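Local coordinates for protein scytovirin (Scytonema varium, PDB 2QSK) that binds sugars as a lectin and has strong anti-HIV activity, inhibiting HIV-1 fusion and infection, at residues G48-G51 / P52-W56; C7-E10 / A11-P14. All blocks are in the same frame, centred on the assembly; numbering follows the deposited sequence.

Contact 1: G48-G51 / P52-W56; sequences GPKG and PTYCW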
loop_
_atom_site.group_PDB
_atom_site.type_symbol
_atom_site.label_atom_id
_atom_site.label_comp_id
_atom_site.label_asym_id
_atom_site.label_seq_id
_atom_site.Cartn_x
_atom_site.Cartn_y
_atom_site.Cartn_z
ATOM N N GLY A 48 4.372 7.943 0.842
ATOM C CA GLY A 48 4.899 8.366 2.142
ATOM C C GLY A 48 6.404 8.144 2.202
ATOM O O GLY A 48 6.970 7.460 1.348
ATOM N N PRO A 49 7.072 8.676 3.238
ATOM C CA PRO A 49 8.490 8.327 3.476
ATOM C C PRO A 49 8.543 6.863 3.913
ATOM O O PRO A 49 7.518 6.316 4.296
ATOM C CB PRO A 49 8.895 9.273 4.607
ATOM C CG PRO A 49 7.614 9.503 5.352
ATOM C CD PRO A 49 6.522 9.527 4.306
ATOM N N LYS A 50 9.709 6.230 3.878
ATOM C CA LYS A 50 9.823 4.885 4.425
ATOM C C LYS A 50 9.259 4.854 5.836
ATOM O O LYS A 50 9.534 5.762 6.641
ATOM C CB LYS A 50 11.267 4.380 4.406
ATOM C CG LYS A 50 11.725 3.909 3.051
ATOM C CD LYS A 50 11.057 2.617 2.588
ATOM C CE LYS A 50 11.384 1.411 3.452
ATOM N NZ LYS A 50 10.623 0.223 3.005
ATOM N N GLY A 51 8.507 3.801 6.131
ATOM C CA GLY A 51 7.776 3.680 7.371
ATOM C C GLY A 51 6.365 3.197 7.071
ATOM O O GLY A 51 6.075 2.759 5.947
ATOM N N PRO A 52 5.498 3.219 8.087
ATOM C CA PRO A 52 4.176 2.632 7.954
ATOM C C PRO A 52 3.241 3.229 6.904
ATOM O O PRO A 52 2.229 2.590 6.600
ATOM C CB PRO A 52 3.597 2.750 9.367
ATOM C CG PRO A 52 4.800 2.864 10.275
ATOM C CD PRO A 52 5.767 3.663 9.469
ATOM N N THR A 53 3.550 4.413 6.360
ATOM C CA THR A 53 2.730 4.966 5.280
ATOM C C THR A 53 3.301 4.720 3.898
ATOM O O THR A 53 2.686 5.167 2.926
ATOM C CB THR A 53 2.416 6.475 5.462
ATOM O OG1 THR A 53 3.568 7.261 5.157
ATOM C CG2 THR A 53 1.900 6.774 6.859
ATOM N N TYR A 54 4.428 3.993 3.789
ATOM C CA TYR A 54 5.037 3.689 2.517
ATOM C C TYR A 54 4.383 2.428 1.939
ATOM O O TYR A 54 4.424 1.368 2.561
ATOM C CB TYR A 54 6.528 3.446 2.691
ATOM C CG TYR A 54 7.269 3.251 1.393
ATOM C CD1 TYR A 54 7.513 4.320 0.555
ATOM C CD2 TYR A 54 7.746 1.987 0.996
ATOM C CE1 TYR A 54 8.211 4.163 -0.635
ATOM C CE2 TYR A 54 8.452 1.820 -0.181
ATOM C CZ TYR A 54 8.669 2.915 -1.003
ATOM O OH TYR A 54 9.340 2.795 -2.191
ATOM N N CYS A 55 3.770 2.557 0.760
ATOM C CA CYS A 55 3.061 1.436 0.120
ATOM C C CYS A 55 3.868 0.912 -1.062
ATOM O O CYS A 55 4.186 1.659 -1.983
ATOM C CB CYS A 55 1.697 1.855 -0.366
ATOM S SG CYS A 55 0.603 2.576 0.861
ATOM N N TRP A 56 4.185 -0.381 -1.037
ATOM C CA TRP A 56 4.945 -0.988 -2.132
ATOM C C TRP A 56 4.536 -2.446 -2.284
ATOM O O TRP A 56 4.507 -3.178 -1.300
ATOM C CB TRP A 56 6.446 -0.896 -1.853
ATOM C CG TRP A 56 7.261 -1.361 -2.994
ATOM C CD1 TRP A 56 7.755 -2.611 -3.181
ATOM C CD2 TRP A 56 7.668 -0.596 -4.121
ATOM N NE1 TRP A 56 8.456 -2.681 -4.352
ATOM C CE2 TRP A 56 8.420 -1.457 -4.952
ATOM C CE3 TRP A 56 7.478 0.732 -4.515
ATOM C CZ2 TRP A 56 8.977 -1.038 -6.150
ATOM C CZ3 TRP A 56 8.044 1.145 -5.705
ATOM C CH2 TRP A 56 8.784 0.265 -6.506
HETATM O O HOH W 1 3.032 5.362 0.203
HETATM O O HOH W 2 5.772 6.306 6.447
#
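Gly48 meets both Thr53 and Tyr54 as the chain folds back on itself. Its carbonyl O lies at the edge of the Tyr54 ring, in the ring plane, 3.3 Å from CD1. Thr53 OG1 packs closely against Gly48 CA, 3.5 Å away. A water joins the ends of the loop: it accepts from Gly48 N (3.0 Å) and Cys55 N and donates to Thr53 O.

Pro49 presents its carbonyl O to a second water, 2.8 Å away. That water accepts from Thr53 N and is also hydrogen-bonded to Thr53 OG1. The CD of Pro49 lies near the same hydroxyl. The Pro49 carbonyl also approaches Tyr54 CB.

Lys50 starts out away from the residues that follow, but its chain bends at chi2 and chi3 and returns over one face of the Tyr54 ring. CD makes a CH-pi contact, 3.9 Å from the ring centroid and displaced toward the rim. Tyr54 CG is anti to the backbone N (chi1 -174°), which brings the ring under the lysine chain. Both polar ends reach beyond the loop. Lys50 NZ is held by the carbonyls of Ser71, Cys74, Gly76 and Arg78, while Tyr54 OH bonds to Lys72 O.

Gly51 has a positive phi (134°), a backbone shape largely reserved for glycine. Its carbonyl O accepts from Tyr54 N at 3.0 Å in a nearly straight bond (165°), with the donor above the carbonyl plane. This bond closes a type I beta turn from Gly51 to Tyr54, with Pro52 and Thr53 at its corners. The segment is a loop bridged by two waters, built around this classic turn and tied by Lys50 and Tyr54 to backbone carbonyls between Ser71 and Arg78.

Contact 2: C7-E10 / A11-P14; sequences CWNE and ANNP
Trp8 and Asn13 are joined by a side-chain hydrogen bond. NE1 of Trp8 donates to Asn13 OD1 at 2.9 Å, with an N-H...O angle of 164°. The acceptor lies close to the indole plane, and the donor uses an OD1 lone pair in the carbonyl plane. Ring and amide are turned 42° apart. The indole CG is anti to the backbone N (chi1 -176°), and its pyrrole edge faces the asparagine.

OD1 of Asn13 has a second donor. A water gives one hydrogen to it (2.8 Å) and the other to Asn9 O (2.8 Å). The ND2 of Asn13 bonds to the carbonyls of Arg19 and Gln25. Both ends of this buried amide are thus satisfied, and its rotation is fixed.

Asn9 uses its own OD1 on the backbone. It accepts from Ala11 N at 3.0 Å, with the donor above the carbonyl plane, forming an Asx turn. Its ND2 comes 3.4 Å from Asn12 ND2, but these are two donors and do not bond.

Glu10 O accepts from Asn13 N at 3.3 Å, a long bond that closes a beta turn around Ala11 and Asn12. The buried Glu10 carboxylate turns elsewhere: OE1 takes Asn18 ND2, while OE2 takes Asp27 N and a salt bridge from Arg30 NE. Arg30 probably helps to keep this carboxylate ionised. The two successive turns are therefore fixed mainly by polar bonds, and Asn13 links the edge of the exposed indole to the neighbouring backbone.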
loop_
_atom_site.group_PDB
_atom_site.type_symbol
_atom_site.label_atom_id
_atom_site.label_comp_id
_atom_site.label_asym_id
_atom_site.label_seq_id
_atom_site.Cartn_x
_atom_site.Cartn_y
_atom_site.Cartn_z
ATOM N N CYS A 7 -2.696 0.420 3.358
ATOM C CA CYS A 7 -2.239 0.426 1.968
ATOM C C CYS A 7 -3.094 -0.494 1.121
ATOM O O CYS A 7 -3.253 -1.673 1.441
ATOM C CB CYS A 7 -0.780 0.022 1.847
ATOM S SG CYS A 7 0.411 1.251 2.405
ATOM N N TRP A 8 -3.621 0.031 0.025
ATOM C CA TRP A 8 -4.464 -0.736 -0.887
ATOM C C TRP A 8 -4.291 -0.184 -2.296
ATOM O O TRP A 8 -4.307 1.030 -2.492
ATOM C CB TRP A 8 -5.930 -0.649 -0.443
ATOM C CG TRP A 8 -6.835 -1.480 -1.283
ATOM C CD1 TRP A 8 -7.559 -1.063 -2.364
ATOM C CD2 TRP A 8 -7.106 -2.878 -1.141
ATOM N NE1 TRP A 8 -8.262 -2.097 -2.894
ATOM C CE2 TRP A 8 -8.002 -3.227 -2.174
ATOM C CE3 TRP A 8 -6.671 -3.872 -0.258
ATOM C CZ2 TRP A 8 -8.480 -4.528 -2.342
ATOM C CZ3 TRP A 8 -7.152 -5.164 -0.427
ATOM C CH2 TRP A 8 -8.045 -5.479 -1.466
ATOM N N ASN A 9 -4.127 -1.077 -3.265
ATOM C CA ASN A 9 -4.028 -0.704 -4.669
ATOM C C ASN A 9 -5.408 -0.688 -5.311
ATOM O O ASN A 9 -5.968 -1.730 -5.626
ATOM C CB ASN A 9 -3.109 -1.674 -5.404
ATOM C CG ASN A 9 -2.916 -1.297 -6.859
ATOM O OD1 ASN A 9 -3.466 -0.313 -7.350
ATOM N ND2 ASN A 9 -2.127 -2.102 -7.575
ATOM N N GLU A 10 -5.965 0.509 -5.496
ATOM C CA GLU A 10 -7.311 0.652 -6.033
ATOM C C GLU A 10 -7.423 0.293 -7.523
ATOM O O GLU A 10 -8.535 0.179 -8.038
ATOM C CB GLU A 10 -7.801 2.080 -5.847
ATOM C CG GLU A 10 -7.954 2.504 -4.387
ATOM C CD GLU A 10 -8.405 3.944 -4.205
ATOM O OE1 GLU A 10 -8.902 4.553 -5.200
ATOM O OE2 GLU A 10 -8.271 4.478 -3.071
ATOM N N ALA A 11 -6.296 0.163 -8.225
ATOM C CA ALA A 11 -6.345 -0.052 -9.675
ATOM C C ALA A 11 -7.067 -1.331 -10.027
ATOM O O ALA A 11 -7.670 -1.412 -11.107
ATOM C CB ALA A 11 -4.953 -0.064 -10.261
ATOM N N ASN A 12 -6.974 -2.327 -9.154
ATOM C CA ASN A 12 -7.470 -3.666 -9.438
ATOM C C ASN A 12 -8.833 -3.952 -8.817
ATOM O O ASN A 12 -9.255 -5.104 -8.752
ATOM C CB ASN A 12 -6.418 -4.706 -8.986
ATOM C CG ASN A 12 -5.101 -4.510 -9.685
ATOM O OD1 ASN A 12 -5.084 -4.212 -10.874
ATOM N ND2 ASN A 12 -3.996 -4.648 -8.959
ATOM N N ASN A 13 -9.560 -2.908 -8.391
ATOM C CA ASN A 13 -10.786 -3.127 -7.666
ATOM C C ASN A 13 -11.882 -3.745 -8.527
ATOM O O ASN A 13 -11.934 -3.538 -9.750
ATOM C CB ASN A 13 -11.309 -1.812 -7.085
ATOM C CG ASN A 13 -10.530 -1.354 -5.872
ATOM O OD1 ASN A 13 -9.588 -2.013 -5.431
ATOM N ND2 ASN A 13 -10.922 -0.208 -5.316
ATOM N N PRO A 14 -12.803 -4.472 -7.883
ATOM C CA PRO A 14 -13.958 -4.982 -8.613
ATOM C C PRO A 14 -14.746 -3.834 -9.218
ATOM O O PRO A 14 -15.008 -2.820 -8.542
ATOM C CB PRO A 14 -14.787 -5.695 -7.531
ATOM C CG PRO A 14 -13.892 -5.894 -6.402
ATOM C CD PRO A 14 -12.845 -4.845 -6.459
HETATM O O HOH W 3 -7.681 -3.981 -5.895
#

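Overall arrangement
Contact 2 comes first along the chain and contact 1 follows, with the strands 31-32 and 38-39 between them. Their centres are about 17 Å apart, on opposite sides of the chain's centre. Neither belongs to a sheet: contact 2 lies before the first two-stranded hairpin, contact 1 before the second, formed by 79-80 and 86-87. They are joined directly by the Cys7-Cys55 disulfide. The two tryptophans just after these cysteines are matched: Trp56 NE1 bonds to Asn61 OD1, the counterpart in the second repeat of the indole bond in contact 2. This fits the internal sequence repeat of scytovirin. In a protein with so little regular structure, the disulfide ties the two repeats together.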